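Local coordinates for protein leucine aminopeptidase (Parabacteroides distasonis, PDB 3TC8) that binds zinc and probably acts as an M28-family exopeptidase, with aminopeptidase or possibly glutaminyl-peptide cyclotransferase activity, at residues A[38-43]-A[103-108]; A[67-72]-A[81-86]; A[73-78]-A[161-166]; A[157-162]-A[174-179]. All blocks are in the same frame, centred on the assembly; numbering follows the deposited sequence. Where two conformers were deposited one is given.

Interaction 1 of 4, residues A[38-43]-A[103-108]; sequences GPRVPN and WDSRPY
Arg40 and Ser105 hold the two loops together through a pair of hydrogen bonds. Ser105 N gives a nearly straight bond to Arg40 O (2.9 Å), and Arg40 N in turn donates to Ser105 OG (2.9 Å). Serine suits this place because its hydroxyl, turned beside its own backbone N (chi1 -55°), can stand in for a carbonyl as acceptor.

The guanidinium of Arg40 adds a second layer. Bends at chi2 and chi3 fold the chain back, so that Ser105 OG sits over the centre of one guanidinium face, 3.2 Å from Arg40 CZ. The rim of the group does the bonding: Arg40 NH1 donates in plane to Gly38 O (3.0 Å) and also to Asp123 O, while Arg40 NE gives to a water that in turn donates a hydrogen bond to Trp103 O. Two carbonyls directly, and a third through water, thus fix the rotation of one buried cation.

Apolar contacts fill the flanks. Arg40 CG lies at the edge of the Trp103 ring, 4.1 Å from Trp103 CZ3, and Val41 CG1 touches Pro107 CB at 3.9 Å.

Arg40 is the centre of an inverse gamma turn. That turn, between helices 24-36 and 45-60, packs against the loop after strand 96-102. There the Asp104 carboxylate, also bonded to His102, accepts from Asp160 N and Arg106 donates to Asp160 O, a second shell holding the backbone of a zinc ligand in the M28 metal site.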
loop_
_atom_site.group_PDB
_atom_site.type_symbol
_atom_site.label_atom_id
_atom_site.label_comp_id
_atom_site.label_asym_id
_atom_site.label_seq_id
_atom_site.Cartn_x
_atom_site.Cartn_y
_atom_site.Cartn_z
ATOM N N GLY A 38 1.933 14.386 10.726
ATOM C CA GLY A 38 0.958 13.955 11.690
ATOM C C GLY A 38 0.106 12.837 11.070
ATOM O O GLY A 38 0.204 12.595 9.876
ATOM N N PRO A 39 -0.735 12.200 11.858
ATOM C CA PRO A 39 -1.549 11.092 11.288
ATOM C C PRO A 39 -2.410 11.579 10.109
ATOM O O PRO A 39 -3.094 12.600 10.209
ATOM C CB PRO A 39 -2.388 10.662 12.499
ATOM C CG PRO A 39 -1.464 10.889 13.670
ATOM C CD PRO A 39 -0.808 12.225 13.331
ATOM N N ARG A 40 -2.374 10.833 9.011
ATOM C CA ARG A 40 -3.121 11.202 7.812
ATOM C C ARG A 40 -4.568 10.687 7.911
ATOM O O ARG A 40 -5.018 9.815 7.173
ATOM C CB ARG A 40 -2.422 10.658 6.568
ATOM C CG ARG A 40 -1.215 11.482 6.085
ATOM C CD ARG A 40 0.049 11.382 6.916
ATOM N NE ARG A 40 0.561 10.007 6.873
ATOM C CZ ARG A 40 1.034 9.333 7.924
ATOM N NH1 ARG A 40 1.130 9.865 9.135
ATOM N NH2 ARG A 40 1.414 8.074 7.762
ATOM N N VAL A 41 -5.299 11.232 8.874
ATOM C CA VAL A 41 -6.696 10.869 9.076
ATOM C C VAL A 41 -7.560 11.657 8.121
ATOM O O VAL A 41 -7.487 12.879 8.126
ATOM C CB VAL A 41 -7.110 11.056 10.553
ATOM C CG1 VAL A 41 -8.607 10.806 10.721
ATOM C CG2 VAL A 41 -6.272 10.214 11.506
ATOM N N PRO A 42 -8.424 11.031 7.341
ATOM C CA PRO A 42 -9.298 11.780 6.477
ATOM C C PRO A 42 -10.038 12.878 7.242
ATOM O O PRO A 42 -10.495 12.655 8.348
ATOM C CB PRO A 42 -10.217 10.721 5.879
ATOM C CG PRO A 42 -9.389 9.480 5.904
ATOM C CD PRO A 42 -8.538 9.574 7.152
ATOM N N ASN A 43 -10.135 14.035 6.593
ATOM C CA ASN A 43 -10.769 15.273 7.080
ATOM C C ASN A 43 -9.835 16.138 7.883
ATOM O O ASN A 43 -10.184 17.258 8.192
ATOM C CB ASN A 43 -12.079 15.042 7.833
ATOM C CG ASN A 43 -13.136 14.397 6.983
ATOM O OD1 ASN A 43 -13.022 14.345 5.782
ATOM N ND2 ASN A 43 -14.187 13.915 7.623
ATOM N N TRP A 103 -2.693 5.242 1.797
ATOM C CA TRP A 103 -1.939 6.368 2.355
ATOM C C TRP A 103 -2.528 6.982 3.617
ATOM O O TRP A 103 -1.854 7.779 4.279
ATOM C CB TRP A 103 -1.647 7.455 1.307
ATOM C CG TRP A 103 -2.793 8.283 0.869
ATOM C CD1 TRP A 103 -3.672 7.996 -0.121
ATOM C CD2 TRP A 103 -3.122 9.600 1.315
ATOM N NE1 TRP A 103 -4.542 9.049 -0.296
ATOM C CE2 TRP A 103 -4.203 10.068 0.543
ATOM C CE3 TRP A 103 -2.593 10.442 2.300
ATOM C CZ2 TRP A 103 -4.761 11.313 0.766
ATOM C CZ3 TRP A 103 -3.129 11.690 2.486
ATOM C CH2 TRP A 103 -4.187 12.120 1.716
ATOM N N ASP A 104 -3.787 6.695 3.929
ATOM C CA ASP A 104 -4.389 7.168 5.160
ATOM C C ASP A 104 -3.810 6.478 6.376
ATOM O O ASP A 104 -3.251 5.368 6.296
ATOM C CB ASP A 104 -5.905 6.974 5.125
ATOM C CG ASP A 104 -6.322 5.513 5.012
ATOM O OD1 ASP A 104 -5.811 4.812 4.118
ATOM O OD2 ASP A 104 -7.191 5.098 5.828
ATOM N N SER A 105 -4.010 7.136 7.516
ATOM C CA SER A 105 -3.696 6.565 8.824
ATOM C C SER A 105 -4.980 6.321 9.596
ATOM O O SER A 105 -5.908 7.121 9.590
ATOM C CB SER A 105 -2.867 7.604 9.650
ATOM O OG SER A 105 -1.716 8.028 8.976
ATOM N N ARG A 106 -5.011 5.221 10.330
ATOM C CA ARG A 106 -6.169 4.877 11.139
ATOM C C ARG A 106 -6.397 5.926 12.232
ATOM O O ARG A 106 -5.466 6.279 12.945
ATOM C CB ARG A 106 -5.962 3.488 11.733
ATOM C CG ARG A 106 -7.144 2.946 12.547
ATOM C CD ARG A 106 -7.235 1.450 12.428
ATOM N NE ARG A 106 -8.301 0.841 13.225
ATOM C CZ ARG A 106 -9.561 0.798 12.831
ATOM N NH1 ARG A 106 -9.969 1.438 11.767
ATOM N NH2 ARG A 106 -10.487 0.196 13.574
ATOM N N PRO A 107 -7.651 6.275 12.486
ATOM C CA PRO A 107 -7.963 7.260 13.542
ATOM C C PRO A 107 -7.998 6.699 14.965
ATOM O O PRO A 107 -8.250 7.443 15.897
ATOM C CB PRO A 107 -9.319 7.788 13.133
ATOM C CG PRO A 107 -9.960 6.645 12.411
ATOM C CD PRO A 107 -8.825 6.081 11.605
ATOM N N TYR A 108 -7.780 5.412 15.067
ATOM C CA TYR A 108 -7.863 4.659 16.298
ATOM C C TYR A 108 -6.605 3.825 16.488
ATOM O O TYR A 108 -5.897 3.521 15.531
ATOM C CB TYR A 108 -9.063 3.695 16.297
ATOM C CG TYR A 108 -10.353 4.268 15.803
ATOM C CD1 TYR A 108 -10.916 5.401 16.369
ATOM C CD2 TYR A 108 -10.997 3.714 14.713
ATOM C CE1 TYR A 108 -12.104 5.915 15.894
ATOM C CE2 TYR A 108 -12.193 4.239 14.196
ATOM C CZ TYR A 108 -12.714 5.348 14.794
ATOM O OH TYR A 108 -13.906 5.839 14.316
HETATM O O HOH W 1 0.771 8.112 4.835
#

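Interaction 2 of 4, residues A[67-72]-A[81-86]; sequences QQEAIL and EARNII
Gln67 and Arg83 lie side by side on one face of the hairpin and point the same way, their amide and guanidinium planes only 16° apart. Arg83 NH1 donates to Gln67 OE1 at 2.8 Å, almost along the C=O axis and within the guanidinium plane. A bend at chi3 (48°) swings the end of Arg83 toward Gln67; the same guanidinium forms a salt bridge with Asp52 of helix 45-60, so glutamine offers a neutral acceptor beside an arginine whose charge already has a partner.

Gln68 and Asn84 pair on the other face, again alongside one another, but with their amides turned 66° apart. Asn84 ND2 gives a nearly straight bond to Gln68 OE1 (2.9 Å). The two residues also form an antiparallel hydrogen-bonded pair, with Gln68 N to Asn84 O at 2.8 Å. Asn84 links outward too, its OD1 accepting from Asp157 N, while Gln68 NE2 reaches Asn185 O.

Nearer the turn, Leu72 and Ala82 meet on the Gln68 face. Leu72 CD1 presses on Ala82 CB at 3.5 Å, closer than usual carbon contact; alanine, with its single methyl, leaves space for the leucine branch to lie over it.

Alternating hydrogen-bonded and non-hydrogen-bonded pairs, with side chains sent by turns to each face, mark a regular antiparallel beta hairpin; here strands 64-73 and 79-89 form one margin of the mixed central sheet.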
loop_
_atom_site.group_PDB
_atom_site.type_symbol
_atom_site.label_atom_id
_atom_site.label_comp_id
_atom_site.label_asym_id
_atom_site.label_seq_id
_atom_site.Cartn_x
_atom_site.Cartn_y
_atom_site.Cartn_z
ATOM N N GLN A 67 -6.140 13.229 -9.298
ATOM C CA GLN A 67 -6.559 13.269 -7.913
ATOM C C GLN A 67 -8.049 13.032 -7.855
ATOM O O GLN A 67 -8.815 13.905 -8.256
ATOM C CB GLN A 67 -6.138 14.576 -7.237
ATOM C CG GLN A 67 -4.611 14.758 -7.253
ATOM C CD GLN A 67 -4.174 16.007 -6.516
ATOM O OE1 GLN A 67 -4.482 16.163 -5.367
ATOM N NE2 GLN A 67 -3.477 16.882 -7.176
ATOM N N GLN A 68 -8.456 11.862 -7.442
ATOM C CA GLN A 68 -9.839 11.481 -7.460
ATOM C C GLN A 68 -10.449 11.793 -6.098
ATOM O O GLN A 68 -10.147 11.116 -5.155
ATOM C CB GLN A 68 -9.915 10.007 -7.793
ATOM C CG GLN A 68 -11.291 9.428 -7.706
ATOM C CD GLN A 68 -11.270 7.947 -8.125
ATOM O OE1 GLN A 68 -10.739 7.119 -7.444
ATOM N NE2 GLN A 68 -11.879 7.668 -9.291
ATOM N N GLU A 69 -11.247 12.842 -6.037
ATOM C CA GLU A 69 -11.844 13.239 -4.783
ATOM C C GLU A 69 -13.275 12.741 -4.703
ATOM O O GLU A 69 -14.016 12.894 -5.652
ATOM C CB GLU A 69 -11.788 14.752 -4.636
ATOM C CG GLU A 69 -10.350 15.229 -4.565
ATOM C CD GLU A 69 -10.196 16.687 -4.473
ATOM O OE1 GLU A 69 -10.372 17.356 -5.515
ATOM O OE2 GLU A 69 -9.844 17.163 -3.386
ATOM N N ALA A 70 -13.670 12.193 -3.567
ATOM C CA ALA A 70 -15.010 11.678 -3.388
ATOM C C ALA A 70 -15.348 11.730 -1.918
ATOM O O ALA A 70 -14.482 11.524 -1.066
ATOM C CB ALA A 70 -15.115 10.243 -3.871
ATOM N N ILE A 71 -16.617 11.968 -1.603
ATOM C CA ILE A 71 -17.091 11.858 -0.231
ATOM C C ILE A 71 -17.524 10.421 0.025
ATOM O O ILE A 71 -18.471 9.931 -0.624
ATOM C CB ILE A 71 -18.234 12.851 0.048
ATOM C CG1 ILE A 71 -17.861 14.243 -0.453
ATOM C CG2 ILE A 71 -18.554 12.879 1.543
ATOM C CD1 ILE A 71 -16.686 14.799 0.340
ATOM N N LEU A 72 -16.828 9.762 0.937
ATOM C CA LEU A 72 -17.066 8.371 1.254
ATOM C C LEU A 72 -17.681 8.312 2.626
ATOM O O LEU A 72 -17.583 9.269 3.375
ATOM C CB LEU A 72 -15.768 7.598 1.187
ATOM C CG LEU A 72 -15.044 7.712 -0.157
ATOM C CD1 LEU A 72 -13.778 6.883 -0.156
ATOM C CD2 LEU A 72 -15.960 7.349 -1.384
ATOM N N GLU A 81 -13.749 13.125 3.387
ATOM C CA GLU A 81 -13.268 13.858 2.218
ATOM C C GLU A 81 -12.062 13.110 1.665
ATOM O O GLU A 81 -10.906 13.398 2.023
ATOM C CB GLU A 81 -12.892 15.277 2.666
ATOM C CG GLU A 81 -14.088 15.983 3.273
ATOM C CD GLU A 81 -13.815 17.384 3.775
ATOM O OE1 GLU A 81 -12.714 17.592 4.393
ATOM O OE2 GLU A 81 -14.769 18.244 3.598
ATOM N N ALA A 82 -12.321 12.073 0.887
ATOM C CA ALA A 82 -11.297 11.136 0.429
ATOM C C ALA A 82 -10.666 11.608 -0.876
ATOM O O ALA A 82 -11.284 12.316 -1.689
ATOM C CB ALA A 82 -11.914 9.761 0.259
ATOM N N ARG A 83 -9.426 11.180 -1.072
ATOM C CA ARG A 83 -8.658 11.537 -2.246
ATOM C C ARG A 83 -7.738 10.375 -2.600
ATOM O O ARG A 83 -6.765 10.100 -1.907
ATOM C CB ARG A 83 -7.850 12.809 -1.983
ATOM C CG ARG A 83 -6.942 13.167 -3.112
ATOM C CD ARG A 83 -6.373 14.545 -3.113
ATOM N NE ARG A 83 -5.811 14.922 -1.805
ATOM C CZ ARG A 83 -4.996 15.955 -1.602
ATOM N NH1 ARG A 83 -4.363 16.512 -2.606
ATOM N NH2 ARG A 83 -4.767 16.342 -0.380
ATOM N N ASN A 84 -8.082 9.654 -3.666
ATOM C CA ASN A 84 -7.171 8.669 -4.249
ATOM C C ASN A 84 -6.229 9.400 -5.195
ATOM O O ASN A 84 -6.649 10.285 -5.923
ATOM C CB ASN A 84 -7.928 7.585 -5.015
ATOM C CG ASN A 84 -8.876 6.777 -4.168
ATOM O OD1 ASN A 84 -8.560 6.395 -3.040
ATOM N ND2 ASN A 84 -10.037 6.434 -4.746
ATOM N N ILE A 85 -4.949 9.061 -5.142
ATOM C CA ILE A 85 -3.932 9.743 -5.925
ATOM C C ILE A 85 -3.312 8.764 -6.889
ATOM O O ILE A 85 -2.760 7.759 -6.482
ATOM C CB ILE A 85 -2.893 10.406 -5.013
ATOM C CG1 ILE A 85 -3.542 11.345 -3.990
ATOM C CG2 ILE A 85 -1.800 11.103 -5.817
ATOM C CD1 ILE A 85 -2.662 11.781 -2.858
ATOM N N ILE A 86 -3.416 9.081 -8.179
ATOM C CA ILE A 86 -2.978 8.195 -9.234
ATOM C C ILE A 86 -1.877 8.866 -10.058
ATOM O O ILE A 86 -2.069 9.968 -10.500
ATOM C CB ILE A 86 -4.135 7.814 -10.197
ATOM C CG1 ILE A 86 -5.286 7.140 -9.451
ATOM C CG2 ILE A 86 -3.608 6.920 -11.341
ATOM C CD1 ILE A 86 -6.452 7.957 -9.117
#

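Interaction 3 of 4, residues A[73-78]-A[161-166]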
loop_
_atom_site.group_PDB
_atom_site.type_symbol
_atom_site.label_atom_id
_atom_site.label_comp_id
_atom_site.label_asym_id
_atom_site.label_seq_id
_atom_site.Cartn_x
_atom_site.Cartn_y
_atom_site.Cartn_z
ATOM N N THR A 73 -18.381 7.248 2.943
ATOM C CA THR A 73 -19.097 7.148 4.220
ATOM C C THR A 73 -18.496 6.057 5.090
ATOM O O THR A 73 -18.457 4.900 4.689
ATOM C CB THR A 73 -20.584 6.935 4.003
ATOM O OG1 THR A 73 -21.073 7.993 3.177
ATOM C CG2 THR A 73 -21.336 6.851 5.339
ATOM N N ALA A 74 -17.985 6.438 6.252
ATOM C CA ALA A 74 -17.428 5.497 7.197
ATOM C C ALA A 74 -18.512 4.718 7.917
ATOM O O ALA A 74 -19.716 5.063 7.855
ATOM C CB ALA A 74 -16.554 6.223 8.230
ATOM N N TYR A 75 -18.083 3.683 8.626
ATOM C CA TYR A 75 -18.998 2.787 9.347
ATOM C C TYR A 75 -19.925 3.514 10.317
ATOM O O TYR A 75 -21.021 3.026 10.585
ATOM C CB TYR A 75 -18.191 1.714 10.120
ATOM C CG TYR A 75 -17.516 2.286 11.334
ATOM C CD1 TYR A 75 -16.289 2.983 11.250
ATOM C CD2 TYR A 75 -18.131 2.209 12.570
ATOM C CE1 TYR A 75 -15.752 3.588 12.348
ATOM C CE2 TYR A 75 -17.579 2.820 13.671
ATOM C CZ TYR A 75 -16.400 3.522 13.563
ATOM O OH TYR A 75 -15.879 4.136 14.680
ATOM N N ASP A 76 -19.475 4.648 10.866
ATOM C CA ASP A 76 -20.225 5.427 11.882
ATOM C C ASP A 76 -21.004 6.548 11.236
ATOM O O ASP A 76 -21.566 7.388 11.937
ATOM C CB ASP A 76 -19.287 5.979 12.970
ATOM C CG ASP A 76 -18.292 6.991 12.477
ATOM O OD1 ASP A 76 -18.219 7.235 11.247
ATOM O OD2 ASP A 76 -17.622 7.606 13.358
ATOM N N GLY A 77 -21.055 6.598 9.911
ATOM C CA GLY A 77 -21.749 7.673 9.200
ATOM C C GLY A 77 -20.879 8.878 8.886
ATOM O O GLY A 77 -21.368 9.765 8.181
ATOM N N THR A 78 -19.650 8.966 9.373
ATOM C CA THR A 78 -18.803 10.142 9.089
ATOM C C THR A 78 -18.602 10.224 7.565
ATOM O O THR A 78 -18.249 9.228 6.919
ATOM C CB THR A 78 -17.410 10.027 9.779
ATOM O OG1 THR A 78 -17.614 9.809 11.172
ATOM C CG2 THR A 78 -16.561 11.310 9.606
ATOM N N TYR A 161 -10.162 2.965 8.090
ATOM C CA TYR A 161 -11.213 3.623 8.885
ATOM C C TYR A 161 -12.364 2.636 9.143
ATOM O O TYR A 161 -13.493 3.045 9.394
ATOM C CB TYR A 161 -11.691 4.907 8.168
ATOM C CG TYR A 161 -12.072 6.091 9.040
ATOM C CD1 TYR A 161 -13.190 6.078 9.896
ATOM C CD2 TYR A 161 -11.361 7.281 8.955
ATOM C CE1 TYR A 161 -13.522 7.206 10.605
ATOM C CE2 TYR A 161 -11.728 8.423 9.642
ATOM C CZ TYR A 161 -12.826 8.358 10.472
ATOM O OH TYR A 161 -13.188 9.511 11.157
ATOM N N GLY A 162 -12.082 1.346 9.138
ATOM C CA GLY A 162 -13.094 0.336 9.388
ATOM C C GLY A 162 -13.461 0.236 10.848
ATOM O O GLY A 162 -12.810 0.799 11.736
ATOM N N THR A 163 -14.541 -0.487 11.104
ATOM C CA THR A 163 -15.115 -0.628 12.441
ATOM C C THR A 163 -14.032 -0.995 13.444
ATOM O O THR A 163 -13.342 -2.012 13.267
ATOM C CB THR A 163 -16.184 -1.729 12.453
ATOM O OG1 THR A 163 -17.150 -1.430 11.439
ATOM C CG2 THR A 163 -16.845 -1.830 13.829
ATOM N N PRO A 164 -13.916 -0.249 14.560
ATOM C CA PRO A 164 -12.902 -0.601 15.554
ATOM C C PRO A 164 -13.383 -1.667 16.537
ATOM O O PRO A 164 -14.587 -1.927 16.689
ATOM C CB PRO A 164 -12.642 0.724 16.254
ATOM C CG PRO A 164 -13.918 1.443 16.142
ATOM C CD PRO A 164 -14.509 1.066 14.826
ATOM N N GLU A 165 -12.432 -2.218 17.260
ATOM C CA GLU A 165 -12.705 -3.293 18.195
ATOM C C GLU A 165 -13.720 -2.921 19.253
ATOM O O GLU A 165 -14.444 -3.778 19.721
ATOM C CB GLU A 165 -11.421 -3.738 18.881
ATOM C CG GLU A 165 -10.405 -4.362 17.937
ATOM C CD GLU A 165 -10.899 -5.664 17.323
ATOM O OE1 GLU A 165 -10.931 -6.639 18.051
ATOM O OE2 GLU A 165 -11.270 -5.681 16.125
ATOM N N PHE A 166 -13.794 -1.632 19.612
ATOM C CA PHE A 166 -14.684 -1.189 20.687
ATOM C C PHE A 166 -16.080 -0.857 20.207
ATOM O O PHE A 166 -16.917 -0.463 21.035
ATOM C CB PHE A 166 -14.024 0.005 21.438
ATOM C CG PHE A 166 -13.645 1.167 20.556
ATOM C CD1 PHE A 166 -14.568 2.089 20.138
ATOM C CD2 PHE A 166 -12.335 1.363 20.178
ATOM C CE1 PHE A 166 -14.216 3.158 19.348
ATOM C CE2 PHE A 166 -11.955 2.437 19.380
ATOM C CZ PHE A 166 -12.892 3.348 18.954
HETATM O O HOH W 2 -15.571 2.705 7.642
HETATM O O HOH W 3 -15.300 9.413 12.828
#
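Tyr75 carries its ring between its backbone N and carbonyl carbon (chi1 74°), and this torsion lays the ring against the chain at Thr163 and Pro164. Thr163 CA stands over the centre of one face in a CH-pi contact, 4.0 Å from the ring centroid, while Asp76 CB covers the opposite face toward the rim. Pro164 CD presses close to Tyr75 CZ at 3.3 Å, the proline ring crossing the tyrosine at about a right angle. The edge of the Tyr75 ring meets Tyr161 O, and its hydroxyl bonds to that of Tyr108.

Residues 74-77 make a type I beta turn closing the hairpin of strands 64-73 and 79-89. Asp76 adds an Asx turn: Asp76 OD1 accepts from Thr78 N (2.9 Å) and Thr78 OG1 (2.6 Å), both from the same face of the carboxylate. Gly77 itself takes a positive phi (90°), where a side chain would run into the preceding carbonyl.

Beside the turn, Ala74 CB rests against Tyr161 CD1 at 3.8 Å, a methyl small enough to let the ring come near. Two waters replace direct polar bonds between the segments. One accepts from Tyr75 N and donates to Tyr161 O (2.7 Å); another donates to Thr78 OG1 and is hydrogen-bonded to Tyr161 OH (2.7 Å).

Interaction 4 of 4, residues A[157-162]-A[174-179]; sequences DAEDYG and SWCLGT
Cys176 N donates to Glu159 O at 3.0 Å in a nearly straight bond, and Leu177 N gives to Ala158 O, also at 3.0 Å. A weak third bond runs from Gly178 N to Asp157 O. These carbonyls occupy N-H groups at the start of helix 177-184, where Cys176 is the N-cap residue. Water extends the link: one molecule donates to both Ala158 O and Ser174 O and accepts from Tyr161 N.

Asp160, a zinc ligand with Asp127 and His281, brings OD1 to 3.2 Å from Trp175 CZ3 at the indole edge, with carboxylate and ring planes 52° apart. The backbone of Gly162 lies over the face of the same indole. Gly162 CA is 3.4 Å from the centroid of the six-membered ring in a CH-pi contact, a closeness that leaves no room for a side chain.

Smaller contacts follow, with Ala158 CB against Leu177 CB (4.0 Å) and Glu159 CG against Cys176 SG. Gly178 likewise lets the helix start come tight against Asp157 O. The loop leaving strand 150-156 is thus joined to the start of helix 177-184, with strand 79-89 touching Ala158 and Leu177 through Leu80 and helix 250-258 packing on Glu159 and Cys176.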
loop_
_atom_site.group_PDB
_atom_site.type_symbol
_atom_site.label_atom_id
_atom_site.label_comp_id
_atom_site.label_asym_id
_atom_site.label_seq_id
_atom_site.Cartn_x
_atom_site.Cartn_y
_atom_site.Cartn_z
ATOM N N ASP A 157 -7.064 5.992 -0.587
ATOM C CA ASP A 157 -7.452 6.616 0.664
ATOM C C ASP A 157 -8.464 5.808 1.416
ATOM O O ASP A 157 -9.059 4.843 0.911
ATOM C CB ASP A 157 -8.044 8.019 0.371
ATOM C CG ASP A 157 -8.009 8.988 1.520
ATOM O OD1 ASP A 157 -7.477 8.671 2.610
ATOM O OD2 ASP A 157 -8.441 10.136 1.272
ATOM N N ALA A 158 -8.604 6.147 2.682
ATOM C CA ALA A 158 -9.692 5.658 3.518
ATOM C C ALA A 158 -9.714 4.128 3.555
ATOM O O ALA A 158 -10.795 3.523 3.618
ATOM C CB ALA A 158 -11.004 6.250 3.094
ATOM N N GLU A 159 -8.547 3.501 3.630
ATOM C CA GLU A 159 -8.469 2.077 3.770
ATOM C C GLU A 159 -8.681 1.612 5.204
ATOM O O GLU A 159 -9.161 0.505 5.408
ATOM C CB GLU A 159 -7.115 1.573 3.249
ATOM C CG GLU A 159 -6.898 0.059 3.364
ATOM C CD GLU A 159 -6.468 -0.489 4.701
ATOM O OE1 GLU A 159 -5.841 0.285 5.465
ATOM O OE2 GLU A 159 -6.772 -1.709 4.968
ATOM N N ASP A 160 -8.237 2.449 6.145
ATOM C CA ASP A 160 -8.013 1.978 7.525
ATOM C C ASP A 160 -8.946 2.688 8.531
ATOM O O ASP A 160 -8.565 2.866 9.687
ATOM C CB ASP A 160 -6.549 2.135 7.920
ATOM C CG ASP A 160 -6.030 0.978 8.716
ATOM O OD1 ASP A 160 -6.713 -0.041 8.871
ATOM O OD2 ASP A 160 -4.914 1.047 9.175
ATOM N N TYR A 161 -10.162 2.965 8.090
ATOM C CA TYR A 161 -11.213 3.623 8.885
ATOM C C TYR A 161 -12.364 2.636 9.143
ATOM O O TYR A 161 -13.493 3.045 9.394
ATOM C CB TYR A 161 -11.691 4.907 8.168
ATOM C CG TYR A 161 -12.072 6.091 9.040
ATOM C CD1 TYR A 161 -13.190 6.078 9.896
ATOM C CD2 TYR A 161 -11.361 7.281 8.955
ATOM C CE1 TYR A 161 -13.522 7.206 10.605
ATOM C CE2 TYR A 161 -11.728 8.423 9.642
ATOM C CZ TYR A 161 -12.826 8.358 10.472
ATOM O OH TYR A 161 -13.188 9.511 11.157
ATOM N N GLY A 162 -12.082 1.346 9.138
ATOM C CA GLY A 162 -13.094 0.336 9.388
ATOM C C GLY A 162 -13.461 0.236 10.848
ATOM O O GLY A 162 -12.810 0.799 11.736
ATOM N N SER A 174 -16.405 -2.155 5.412
ATOM C CA SER A 174 -16.071 -0.890 6.027
ATOM C C SER A 174 -14.612 -0.477 5.821
ATOM O O SER A 174 -14.302 0.686 6.109
ATOM C CB SER A 174 -16.423 -0.895 7.508
ATOM O OG SER A 174 -15.495 -1.604 8.322
ATOM N N TRP A 175 -13.785 -1.401 5.356
ATOM C CA TRP A 175 -12.388 -1.142 5.056
ATOM C C TRP A 175 -12.219 -0.826 3.586
ATOM O O TRP A 175 -13.091 -1.108 2.776
ATOM C CB TRP A 175 -11.543 -2.371 5.452
ATOM C CG TRP A 175 -11.757 -2.829 6.844
ATOM C CD1 TRP A 175 -12.709 -3.692 7.299
ATOM C CD2 TRP A 175 -11.108 -2.327 8.006
ATOM N NE1 TRP A 175 -12.668 -3.815 8.658
ATOM C CE2 TRP A 175 -11.680 -2.991 9.132
ATOM C CE3 TRP A 175 -10.072 -1.412 8.227
ATOM C CZ2 TRP A 175 -11.256 -2.752 10.411
ATOM C CZ3 TRP A 175 -9.656 -1.180 9.514
ATOM C CH2 TRP A 175 -10.245 -1.844 10.592
ATOM N N CYS A 176 -11.080 -0.246 3.211
ATOM C CA CYS A 176 -10.720 -0.111 1.789
ATOM C C CYS A 176 -11.760 0.702 1.045
ATOM O O CYS A 176 -12.116 0.390 -0.089
ATOM C CB CYS A 176 -10.547 -1.497 1.135
ATOM S SG CYS A 176 -9.454 -2.613 1.996
ATOM N N LEU A 177 -12.207 1.811 1.643
ATOM C CA LEU A 177 -13.289 2.567 1.038
ATOM C C LEU A 177 -12.848 3.277 -0.248
ATOM O O LEU A 177 -13.632 3.389 -1.196
ATOM C CB LEU A 177 -13.839 3.591 2.041
ATOM C CG LEU A 177 -14.475 3.027 3.293
ATOM C CD1 LEU A 177 -14.805 4.143 4.266
ATOM C CD2 LEU A 177 -15.720 2.161 2.971
ATOM N N GLY A 178 -11.621 3.818 -0.259
ATOM C CA GLY A 178 -11.143 4.487 -1.469
ATOM C C GLY A 178 -11.001 3.548 -2.648
ATOM O O GLY A 178 -11.354 3.915 -3.776
ATOM N N THR A 179 -10.512 2.347 -2.401
ATOM C CA THR A 179 -10.381 1.353 -3.437
ATOM C C THR A 179 -11.742 0.924 -3.945
ATOM O O THR A 179 -11.944 0.754 -5.150
ATOM C CB THR A 179 -9.600 0.098 -2.968
ATOM O OG1 THR A 179 -8.356 0.548 -2.434
ATOM C CG2 THR A 179 -9.326 -0.827 -4.133
HETATM O O HOH W 4 -9.056 2.103 0.226
HETATM O O HOH W 5 -11.988 2.426 5.969
HETATM O O HOH W 2 -15.571 2.705 7.642
#

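In the fold
Interaction 2 is the hairpin of strands 64-73 and 79-89 at one margin of the mixed sheet, nested in sequence within the loop closed by interaction 1. Interaction 3 starts at that hairpin's turn and crosses both along the chain; interaction 4 follows 1 and 2 and shares Tyr161 and Gly162 with interaction 3. The centres of 3 and 4 are about 9 Å apart, those of 1 and 4, and of 2 and 4, about 11 Å. Trp103 joins interaction 1 to the hairpin at Arg83, and Thr163 joins interaction 3 to Ser174 of interaction 4. The hairpin is also linked through Asp157 to the loops after strands 96-102 and 150-156, which come up to the zinc.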